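Local coordinates for putative nisin-resistance protein (Streptococcus agalactiae 515, PDB 4Y68) that probably acts as an S41-family serine peptidase that recognises the lantibiotic nisin and confers resistance to it, at residues 229-241 / 275-288. Sequence-based numbering, arbitrary orientation.
Sequences SAEMTFLSFKGLP and VSDRQGYKYENTPI
L240 CD2 lies over one face of the R278 guanidinium and water 1 O over the opposite face, 3.8 Å above its plane; the water donates to L235 O and accepts from R278 N. At the edge sits S236 O, 11° out of plane. Both methyls of L235 lie over a face of the Y283 ring: CD2 makes a CH-pi contact 4.2 Å from the Y283 centroid, 28° off the ring normal. D277 CG lies in plane at the Y283 edge. In this peptidase S41 fold, helix 229-235 and the turns that continue from it lie on the beta hairpin of strands 267-276 and 282-283, joined by type I turn D277-G280 with G280, at positive phi, in the G1-bulge position.

On the helix side, L235 CD1 meets V275 CG1 at 3.6 Å, and L235 CD2 reaches I288 CD1. The branches of I288 divide the work: CG2, anti to its own backbone N, meets F234 CE2, while CG1 carries CD1 to L235 and to the CB of E231. The E231 carboxylate is engaged elsewhere, with T250, G252 and Y253.

Toward the C-terminal end of 229-241, R278 binds carbonyls of two overlapping turns, type I L235-K238 and type II F237-L240. Its NH2 donates to S236 O (2.7 Å) and to K238 O (2.8 Å), both from above the carbonyl planes; NH1 adds a weak bond to S236 O and also binds T180 O. Bends at chi2 and chi3 of K238 accompany the approach of its ammonium to Q279, whose chain runs extended past G239 CA. There K238 NZ donates to Q279 OE1 at 2.8 Å, with a C=O...N angle of 162°.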
ATOM      1  N   SER A 229       1.632  -0.032   0.732  1.00 21.95           N
ATOM      2  CA  SER A 229       0.645   0.970   1.147  1.00 17.91           C
ATOM      3  C   SER A 229       1.226   1.906   2.203  1.00 20.62           C
ATOM      4  O   SER A 229       0.932   3.109   2.234  1.00 24.56           O
ATOM      5  CB  SER A 229      -0.609   0.295   1.705  1.00 20.98           C
ATOM      6  OG  SER A 229      -1.476  -0.177   0.688  1.00 16.75           O
ATOM      7  N   ALA A 230       2.031   1.328   3.084  1.00 19.43           N
ATOM      8  CA  ALA A 230       2.674   2.069   4.150  1.00 19.06           C
ATOM      9  C   ALA A 230       3.679   3.036   3.561  1.00 18.46           C
ATOM     10  O   ALA A 230       3.819   4.154   4.042  1.00 18.14           O
ATOM     11  CB  ALA A 230       3.356   1.108   5.138  1.00 17.48           C
ATOM     12  N   GLU A 231       4.397   2.599   2.524  1.00 17.99           N
ATOM     13  CA  GLU A 231       5.337   3.496   1.863  1.00 18.80           C
ATOM     14  C   GLU A 231       4.587   4.634   1.139  1.00 19.63           C
ATOM     15  O   GLU A 231       4.996   5.779   1.217  1.00 16.49           O
ATOM     16  CB  GLU A 231       6.214   2.733   0.893  1.00 21.17           C
ATOM     17  CG  GLU A 231       7.268   1.911   1.569  1.00 18.40           C
ATOM     18  CD  GLU A 231       8.047   1.100   0.589  1.00 18.95           C
ATOM     19  OE1 GLU A 231       7.457   0.159  -0.006  1.00 22.15           O
ATOM     20  OE2 GLU A 231       9.233   1.426   0.390  1.00 21.12           O
ATOM     21  N   MET A 232       3.473   4.317   0.478  1.00 20.18           N
ATOM     22  CA  MET A 232       2.692   5.349  -0.209  1.00 19.86           C
ATOM     23  C   MET A 232       1.969   6.268   0.777  1.00 23.65           C
ATOM     24  O   MET A 232       1.698   7.426   0.457  1.00 23.15           O
ATOM     25  CB  MET A 232       1.679   4.733  -1.179  1.00 17.52           C
ATOM     26  CG  MET A 232       2.133   4.864  -2.651  1.00 25.66           C
ATOM     27  SD  MET A 232       3.663   3.938  -2.919  1.00 23.17           S
ATOM     28  CE  MET A 232       2.916   2.302  -2.814  1.00 19.76           C
ATOM     29  N   THR A 233       1.646   5.746   1.959  1.00 19.76           N
ATOM     30  CA  THR A 233       1.185   6.583   3.051  1.00 19.41           C
ATOM     31  C   THR A 233       2.307   7.507   3.502  1.00 22.33           C
ATOM     32  O   THR A 233       2.075   8.695   3.726  1.00 22.65           O
ATOM     33  CB  THR A 233       0.688   5.759   4.250  1.00 17.65           C
ATOM     34  OG1 THR A 233      -0.470   5.040   3.849  1.00 20.48           O
ATOM     35  CG2 THR A 233       0.313   6.682   5.418  1.00 18.95           C
ATOM     36  N   PHE A 234       3.513   6.958   3.644  1.00 19.95           N
ATOM     37  CA  PHE A 234       4.680   7.776   3.946  1.00 17.71           C
ATOM     38  C   PHE A 234       4.861   8.864   2.889  1.00 21.26           C
ATOM     39  O   PHE A 234       5.091   9.998   3.234  1.00 20.96           O
ATOM     40  CB  PHE A 234       5.949   6.910   4.028  1.00 21.25           C
ATOM     41  CG  PHE A 234       7.197   7.668   4.417  1.00 20.90           C
ATOM     42  CD1 PHE A 234       7.123   8.869   5.095  1.00 28.49           C
ATOM     43  CD2 PHE A 234       8.448   7.170   4.101  1.00 30.50           C
ATOM     44  CE1 PHE A 234       8.271   9.564   5.449  1.00 27.31           C
ATOM     45  CE2 PHE A 234       9.605   7.861   4.454  1.00 31.07           C
ATOM     46  CZ  PHE A 234       9.510   9.057   5.127  1.00 30.43           C
ATOM     47  N   LEU A 235       4.766   8.519   1.601  1.00 19.74           N
ATOM     48  CA  LEU A 235       4.944   9.529   0.551  1.00 20.94           C
ATOM     49  C   LEU A 235       3.923  10.659   0.655  1.00 19.86           C
ATOM     50  O   LEU A 235       4.220  11.793   0.316  1.00 21.23           O
ATOM     51  CB  LEU A 235       4.861   8.892  -0.839  1.00 22.72           C
ATOM     52  CG  LEU A 235       6.075   8.026  -1.141  1.00 22.93           C
ATOM     53  CD1 LEU A 235       6.043   7.490  -2.579  1.00 22.67           C
ATOM     54  CD2 LEU A 235       7.329   8.852  -0.889  1.00 20.70           C
ATOM     55  N   SER A 236       2.724  10.346   1.134  1.00 22.45           N
ATOM     56  CA  SER A 236       1.655  11.338   1.206  1.00 22.36           C
ATOM     57  C   SER A 236       1.958  12.481   2.181  1.00 22.23           C
ATOM     58  O   SER A 236       1.293  13.505   2.133  1.00 24.05           O
ATOM     59  CB  SER A 236       0.347  10.679   1.616  1.00 22.04           C
ATOM     60  OG  SER A 236       0.028   9.615   0.758  1.00 21.28           O
ATOM     61  N   PHE A 237       2.940  12.286   3.064  1.00 24.06           N
ATOM     62  CA  PHE A 237       3.396  13.338   3.992  1.00 25.42           C
ATOM     63  C   PHE A 237       4.633  14.081   3.494  1.00 27.58           C
ATOM     64  O   PHE A 237       5.037  15.078   4.095  1.00 29.16           O
ATOM     65  CB  PHE A 237       3.712  12.755   5.377  1.00 19.15           C
ATOM     66  CG  PHE A 237       2.495  12.279   6.134  1.00 21.71           C
ATOM     67  CD1 PHE A 237       1.853  13.113   7.037  1.00 18.60           C
ATOM     68  CD2 PHE A 237       2.000  10.995   5.948  1.00 19.46           C
ATOM     69  CE1 PHE A 237       0.737  12.684   7.742  1.00 19.92           C
ATOM     70  CE2 PHE A 237       0.884  10.558   6.637  1.00 20.74           C
ATOM     71  CZ  PHE A 237       0.248  11.408   7.549  1.00 24.29           C
ATOM     72  N   LYS A 238       5.243  13.601   2.413  1.00 22.74           N
ATOM     73  CA  LYS A 238       6.517  14.164   1.958  1.00 28.42           C
ATOM     74  C   LYS A 238       6.375  15.579   1.453  1.00 27.10           C
ATOM     75  O   LYS A 238       5.442  15.898   0.726  1.00 30.29           O
ATOM     76  CB  LYS A 238       7.143  13.296   0.872  1.00 27.26           C
ATOM     77  CG  LYS A 238       8.136  12.292   1.420  1.00 31.94           C
ATOM     78  CD  LYS A 238       9.551  12.743   1.197  1.00 35.15           C
ATOM     79  CE  LYS A 238       9.745  13.075  -0.274  1.00 41.44           C
ATOM     80  NZ  LYS A 238      11.118  13.524  -0.613  1.00 44.06           N
ATOM     81  N   GLY A 239       7.315  16.425   1.845  1.00 24.40           N
ATOM     82  CA  GLY A 239       7.240  17.839   1.536  1.00 29.43           C
ATOM     83  C   GLY A 239       6.374  18.674   2.470  1.00 31.70           C
ATOM     84  O   GLY A 239       6.385  19.905   2.380  1.00 33.34           O
ATOM     85  N   LEU A 240       5.598  18.047   3.357  1.00 28.38           N
ATOM     86  CA  LEU A 240       4.860  18.859   4.328  1.00 26.80           C
ATOM     87  C   LEU A 240       5.861  19.537   5.265  1.00 30.45           C
ATOM     88  O   LEU A 240       6.754  18.869   5.810  1.00 27.50           O
ATOM     89  CB  LEU A 240       3.864  18.021   5.126  1.00 26.38           C
ATOM     90  CG  LEU A 240       2.709  17.396   4.351  1.00 28.82           C
ATOM     91  CD1 LEU A 240       1.702  16.789   5.311  1.00 25.20           C
ATOM     92  CD2 LEU A 240       2.052  18.402   3.414  1.00 26.38           C
ATOM     93  N   PRO A 241       5.714  20.861   5.471  1.00 32.00           N
ATOM     94  CA  PRO A 241       6.750  21.620   6.196  1.00 30.87           C
ATOM     95  C   PRO A 241       6.795  21.317   7.689  1.00 29.08           C
ATOM     96  O   PRO A 241       7.816  21.542   8.328  1.00 30.43           O
ATOM     97  CB  PRO A 241       6.362  23.080   5.944  1.00 24.93           C
ATOM     98  CG  PRO A 241       4.870  23.023   5.750  1.00 32.81           C
ATOM     99  CD  PRO A 241       4.620  21.728   4.997  1.00 30.78           C
ATOM    100  N   VAL A 275       5.809   5.637  -9.461  1.00 23.98           N
ATOM    101  CA  VAL A 275       5.293   6.595  -8.486  1.00 20.83           C
ATOM    102  C   VAL A 275       6.169   7.856  -8.367  1.00 22.77           C
ATOM    103  O   VAL A 275       7.398   7.795  -8.480  1.00 20.62           O
ATOM    104  CB  VAL A 275       5.156   5.909  -7.102  1.00 22.01           C
ATOM    105  CG1 VAL A 275       5.108   6.919  -5.986  1.00 25.18           C
ATOM    106  CG2 VAL A 275       3.899   5.018  -7.057  1.00 25.27           C
ATOM    107  N   SER A 276       5.547   9.009  -8.140  1.00 21.05           N
ATOM    108  CA  SER A 276       6.326  10.182  -7.749  1.00 19.75           C
ATOM    109  C   SER A 276       5.611  10.943  -6.652  1.00 17.92           C
ATOM    110  O   SER A 276       4.399  10.948  -6.606  1.00 20.71           O
ATOM    111  CB  SER A 276       6.589  11.082  -8.953  1.00 21.78           C
ATOM    112  OG  SER A 276       5.368  11.390  -9.571  1.00 27.75           O
ATOM    113  N   ASP A 277       6.364  11.570  -5.760  1.00 21.80           N
ATOM    114  CA  ASP A 277       5.775  12.324  -4.665  1.00 23.29           C
ATOM    115  C   ASP A 277       5.476  13.767  -5.112  1.00 25.52           C
ATOM    116  O   ASP A 277       5.728  14.120  -6.275  1.00 27.43           O
ATOM    117  CB  ASP A 277       6.684  12.282  -3.416  1.00 21.39           C
ATOM    118  CG  ASP A 277       8.058  12.896  -3.649  1.00 25.67           C
ATOM    119  OD1 ASP A 277       8.199  13.818  -4.469  1.00 24.46           O
ATOM    120  OD2 ASP A 277       9.017  12.448  -2.994  1.00 31.75           O
ATOM    121  N   ARG A 278       4.904  14.569  -4.213  1.00 24.24           N
ATOM    122  CA  ARG A 278       4.528  15.963  -4.510  1.00 27.00           C
ATOM    123  C   ARG A 278       5.729  16.793  -4.977  1.00 32.47           C
ATOM    124  O   ARG A 278       5.574  17.752  -5.725  1.00 30.06           O
ATOM    125  CB  ARG A 278       3.889  16.643  -3.278  1.00 24.73           C
ATOM    126  CG  ARG A 278       2.374  16.496  -3.195  1.00 32.36           C
ATOM    127  CD  ARG A 278       1.753  17.270  -1.994  1.00 31.28           C
ATOM    128  NE  ARG A 278       2.408  16.827  -0.785  1.00 23.90           N
ATOM    129  CZ  ARG A 278       1.904  15.948   0.073  1.00 24.18           C
ATOM    130  NH1 ARG A 278       0.675  15.453  -0.083  1.00 19.75           N
ATOM    131  NH2 ARG A 278       2.643  15.584   1.118  1.00 27.05           N
ATOM    132  N   GLN A 279       6.919  16.412  -4.522  1.00 27.74           N
ATOM    133  CA  GLN A 279       8.130  17.189  -4.744  1.00 30.16           C
ATOM    134  C   GLN A 279       8.759  16.855  -6.087  1.00 31.51           C
ATOM    135  O   GLN A 279       9.673  17.535  -6.543  1.00 32.41           O
ATOM    136  CB  GLN A 279       9.130  16.951  -3.608  1.00 30.99           C
ATOM    137  CG  GLN A 279       8.567  17.289  -2.243  1.00 27.61           C
ATOM    138  CD  GLN A 279       9.596  17.176  -1.133  1.00 36.18           C
ATOM    139  OE1 GLN A 279       9.968  16.074  -0.727  1.00 39.12           O
ATOM    140  NE2 GLN A 279      10.060  18.317  -0.633  1.00 28.97           N
ATOM    141  N   GLY A 280       8.233  15.827  -6.734  1.00 29.38           N
ATOM    142  CA  GLY A 280       8.692  15.436  -8.051  1.00 30.95           C
ATOM    143  C   GLY A 280       9.658  14.263  -8.069  1.00 28.97           C
ATOM    144  O   GLY A 280      10.091  13.851  -9.141  1.00 28.62           O
ATOM    145  N   TYR A 281      10.011  13.734  -6.899  1.00 28.30           N
ATOM    146  CA  TYR A 281      10.936  12.595  -6.830  1.00 29.32           C
ATOM    147  C   TYR A 281      10.307  11.306  -7.343  1.00 25.68           C
ATOM    148  O   TYR A 281       9.163  11.010  -7.021  1.00 26.07           O
ATOM    149  CB  TYR A 281      11.421  12.367  -5.404  1.00 28.27           C
ATOM    150  CG  TYR A 281      12.314  13.452  -4.887  1.00 37.40           C
ATOM    151  CD1 TYR A 281      13.672  13.448  -5.164  1.00 41.69           C
ATOM    152  CD2 TYR A 281      11.805  14.483  -4.098  1.00 36.80           C
ATOM    153  CE1 TYR A 281      14.503  14.451  -4.677  1.00 42.30           C
ATOM    154  CE2 TYR A 281      12.624  15.480  -3.611  1.00 37.83           C
ATOM    155  CZ  TYR A 281      13.970  15.459  -3.903  1.00 39.66           C
ATOM    156  OH  TYR A 281      14.787  16.451  -3.419  1.00 50.75           O
ATOM    157  N   LYS A 282      11.051  10.536  -8.124  1.00 22.93           N
ATOM    158  CA  LYS A 282      10.496   9.306  -8.704  1.00 26.81           C
ATOM    159  C   LYS A 282      10.861   8.049  -7.913  1.00 24.42           C
ATOM    160  O   LYS A 282      11.950   7.947  -7.361  1.00 27.14           O
ATOM    161  CB  LYS A 282      10.946   9.148 -10.149  1.00 27.03           C
ATOM    162  CG  LYS A 282      10.459  10.268 -11.055  1.00 32.87           C
ATOM    163  CD  LYS A 282      10.849  10.001 -12.522  1.00 36.99           C
ATOM    164  CE  LYS A 282      10.682  11.259 -13.381  1.00 45.36           C
ATOM    165  NZ  LYS A 282      10.814  10.994 -14.857  1.00 56.44           N
ATOM    166  N   TYR A 283       9.931   7.107  -7.851  1.00 21.61           N
ATOM    167  CA  TYR A 283      10.155   5.851  -7.140  1.00 25.44           C
ATOM    168  C   TYR A 283       9.716   4.722  -8.039  1.00 24.62           C
ATOM    169  O   TYR A 283       8.690   4.822  -8.715  1.00 26.16           O
ATOM    170  CB  TYR A 283       9.390   5.807  -5.794  1.00 23.77           C
ATOM    171  CG  TYR A 283       9.692   6.994  -4.881  1.00 23.60           C
ATOM    172  CD1 TYR A 283      10.624   6.897  -3.859  1.00 22.17           C
ATOM    173  CD2 TYR A 283       9.083   8.210  -5.088  1.00 23.49           C
ATOM    174  CE1 TYR A 283      10.916   7.974  -3.065  1.00 22.79           C
ATOM    175  CE2 TYR A 283       9.357   9.284  -4.295  1.00 24.56           C
ATOM    176  CZ  TYR A 283      10.271   9.163  -3.285  1.00 26.01           C
ATOM    177  OH  TYR A 283      10.530  10.251  -2.490  1.00 31.98           O
ATOM    178  N   GLU A 284      10.493   3.649  -8.058  1.00 25.48           N
ATOM    179  CA  GLU A 284      10.110   2.457  -8.792  1.00 24.00           C
ATOM    180  C   GLU A 284      10.618   1.246  -8.031  1.00 22.47           C
ATOM    181  O   GLU A 284      11.633   0.668  -8.383  1.00 26.71           O
ATOM    182  CB  GLU A 284      10.660   2.492 -10.218  1.00 22.58           C
ATOM    183  CG  GLU A 284      10.091   1.430 -11.131  1.00 23.22           C
ATOM    184  CD  GLU A 284      10.573   1.563 -12.576  1.00 29.98           C
ATOM    185  OE1 GLU A 284      11.074   2.644 -12.962  1.00 31.55           O
ATOM    186  OE2 GLU A 284      10.447   0.576 -13.334  1.00 29.85           O
ATOM    187  N   ASN A 285       9.902   0.875  -6.977  1.00 22.26           N
ATOM    188  CA  ASN A 285      10.334  -0.208  -6.111  1.00 22.19           C
ATOM    189  C   ASN A 285      11.692   0.157  -5.556  1.00 22.83           C
ATOM    190  O   ASN A 285      12.631  -0.639  -5.559  1.00 26.94           O
ATOM    191  CB  ASN A 285      10.353  -1.534  -6.868  1.00 22.23           C
ATOM    192  CG  ASN A 285       8.945  -2.047  -7.145  1.00 25.84           C
ATOM    193  OD1 ASN A 285       8.010  -1.719  -6.410  1.00 21.74           O
ATOM    194  ND2 ASN A 285       8.785  -2.846  -8.196  1.00 20.24           N
ATOM    195  N   THR A 286      11.777   1.398  -5.102  1.00 21.36           N
ATOM    196  CA  THR A 286      12.987   1.932  -4.513  1.00 25.12           C
ATOM    197  C   THR A 286      12.717   2.444  -3.095  1.00 26.14           C
ATOM    198  O   THR A 286      11.688   3.082  -2.829  1.00 25.43           O
ATOM    199  CB  THR A 286      13.560   3.073  -5.355  1.00 26.79           C
ATOM    200  OG1 THR A 286      12.665   4.172  -5.309  1.00 29.31           O
ATOM    201  CG2 THR A 286      13.709   2.648  -6.801  1.00 31.21           C
ATOM    202  N   PRO A 287      13.648   2.164  -2.179  1.00 25.56           N
ATOM    203  CA  PRO A 287      13.455   2.533  -0.778  1.00 26.09           C
ATOM    204  C   PRO A 287      13.320   4.045  -0.574  1.00 27.00           C
ATOM    205  O   PRO A 287      13.879   4.844  -1.318  1.00 26.88           O
ATOM    206  CB  PRO A 287      14.722   1.983  -0.101  1.00 27.13           C
ATOM    207  CG  PRO A 287      15.118   0.808  -0.962  1.00 25.03           C
ATOM    208  CD  PRO A 287      14.821   1.290  -2.367  1.00 28.74           C
ATOM    209  N   ILE A 288      12.561   4.427   0.439  1.00 25.52           N
ATOM    210  CA  ILE A 288      12.449   5.823   0.799  1.00 25.74           C
ATOM    211  C   ILE A 288      13.417   6.130   1.948  1.00 26.64           C
ATOM    212  O   ILE A 288      13.398   5.472   2.986  1.00 27.54           O
ATOM    213  CB  ILE A 288      11.006   6.172   1.182  1.00 22.75           C
ATOM    214  CG1 ILE A 288      10.057   5.763   0.047  1.00 23.17           C
ATOM    215  CG2 ILE A 288      10.880   7.672   1.477  1.00 21.89           C
ATOM    216  CD1 ILE A 288       8.584   5.769   0.466  1.00 19.45           C
TER
HETATM  217  O   HOH W   1       3.797  13.306  -2.002  1.00 21.88           O